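Local coordinates for specific mitochondrial acyl carrier protein (Toxoplasma, PDB 3CE7) that probably carries growing acyl chains on a phosphopantetheine arm during mitochondrial fatty acid synthesis, as acyl carrier proteins do, at residues 74-77 / 78-81. Numbering follows the deposited sequence.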
loop_
_atom_site.group_PDB
_atom_site.type_symbol
_atom_site.label_atom_id
_atom_site.label_comp_id
_atom_site.label_asym_id
_atom_site.label_seq_id
_atom_site.Cartn_x
_atom_site.Cartn_y
_atom_site.Cartn_z
ATOM N N THR A 74 -2.265 2.366 12.457
ATOM C CA THR A 74 -2.110 0.967 12.850
ATOM C C THR A 74 -3.022 0.123 11.979
ATOM O O THR A 74 -4.235 0.347 11.940
ATOM C CB THR A 74 -2.476 0.740 14.333
ATOM O OG1 THR A 74 -1.612 1.535 15.152
ATOM C CG2 THR A 74 -2.315 -0.724 14.711
ATOM N N VAL A 75 -2.423 -0.841 11.284
ATOM C CA VAL A 75 -3.180 -1.776 10.465
ATOM C C VAL A 75 -3.253 -3.106 11.215
ATOM O O VAL A 75 -2.235 -3.782 11.364
ATOM C CB VAL A 75 -2.524 -1.979 9.081
ATOM C CG1 VAL A 75 -3.375 -2.899 8.208
ATOM C CG2 VAL A 75 -2.299 -0.630 8.394
ATOM N N PRO A 76 -4.450 -3.475 11.699
ATOM C CA PRO A 76 -4.639 -4.796 12.318
ATOM C C PRO A 76 -4.348 -5.940 11.345
ATOM O O PRO A 76 -4.532 -5.790 10.136
ATOM C CB PRO A 76 -6.119 -4.803 12.703
ATOM C CG PRO A 76 -6.535 -3.367 12.721
ATOM C CD PRO A 76 -5.686 -2.671 11.718
ATOM N N ASP A 77 -3.908 -7.078 11.874
ATOM C CA ASP A 77 -3.564 -8.225 11.033
ATOM C C ASP A 77 -4.733 -8.641 10.139
ATOM O O ASP A 77 -4.533 -8.998 8.973
ATOM C CB ASP A 77 -3.119 -9.414 11.896
ATOM C CG ASP A 77 -1.736 -9.221 12.508
ATOM O OD1 ASP A 77 -0.965 -8.351 12.048
ATOM O OD2 ASP A 77 -1.410 -9.966 13.458
ATOM N N GLU A 78 -5.943 -8.585 10.691
ATOM C CA GLU A 78 -7.173 -8.968 9.981
ATOM C C GLU A 78 -7.381 -8.114 8.730
ATOM O O GLU A 78 -7.855 -8.598 7.703
ATOM C CB GLU A 78 -8.394 -8.833 10.898
ATOM C CG GLU A 78 -8.215 -9.383 12.320
ATOM C CD GLU A 78 -7.543 -8.387 13.258
ATOM O OE1 GLU A 78 -8.248 -7.512 13.813
ATOM O OE2 GLU A 78 -6.309 -8.489 13.450
ATOM N N VAL A 79 -7.026 -6.836 8.834
ATOM C CA VAL A 79 -7.109 -5.921 7.695
ATOM C C VAL A 79 -5.979 -6.208 6.698
ATOM O O VAL A 79 -6.234 -6.418 5.503
ATOM C CB VAL A 79 -7.071 -4.436 8.163
ATOM C CG1 VAL A 79 -6.931 -3.499 6.984
ATOM C CG2 VAL A 79 -8.304 -4.099 8.964
ATOM N N ALA A 80 -4.739 -6.229 7.191
ATOM C CA ALA A 80 -3.567 -6.467 6.346
ATOM C C ALA A 80 -3.678 -7.778 5.561
ATOM O O ALA A 80 -3.328 -7.838 4.383
ATOM C CB ALA A 80 -2.294 -6.440 7.190
ATOM N N ASP A 81 -4.194 -8.818 6.216
ATOM C CA ASP A 81 -4.328 -10.127 5.587
ATOM C C ASP A 81 -5.333 -10.129 4.445
ATOM O O ASP A 81 -5.336 -11.053 3.631
ATOM C CB ASP A 81 -4.710 -11.186 6.619
ATOM C CG ASP A 81 -3.598 -11.450 7.615
ATOM O OD1 ASP A 81 -2.430 -11.097 7.336
ATOM O OD2 ASP A 81 -3.895 -12.016 8.687
#
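Pro76 O takes two backbone N-H groups from the single turn of helix 77-80, the short third helix of the four-helix acyl carrier protein fold. The bond from Ala80 N is 3.0 Å long and almost straight, 174° at the hydrogen. The second, from Val79 N, is strongly bent and weak. Pro76 thus stands at the N-cap position, but with no side-chain acceptor of its own; its pyrrolidine ring restrains phi just before the helical residues begin. One residue further on, Asp81 N donates to Asp77 O over 2.8 Å.

An apolar patch lies beside this turn. Val75, with CG1 anti to its backbone N (chi1 -177°), sets that methyl 3.8 Å from Val79 CG1 and equally close to Ala80 CB, the two valine side chains crossing at about a right angle. Val79 and Pro76 lie side by side and point the same way, with Val79 CG2 4.1 Å from Pro76 CD. Phe92 of helix 86-98 packs on Val75, Pro76 and Val79, while Val64 of helix 57-71 touches Val75 and Ala80, so the patch seats the short helix on its two longer neighbours. Glu68 of helix 57-71 also accepts a hydrogen bond from Val75 N.

The acidic side chains Asp77, Glu78 and Asp81 are exposed. The carboxylates of Asp77 and Glu78 stay apart, and the nearby N-terminus of the helix may ease the negative charge there. Glu78 is bent at chi2 (84°), which folds its chain back toward the start of the helix and brings OE1 to 3.6 Å from Pro76 CB.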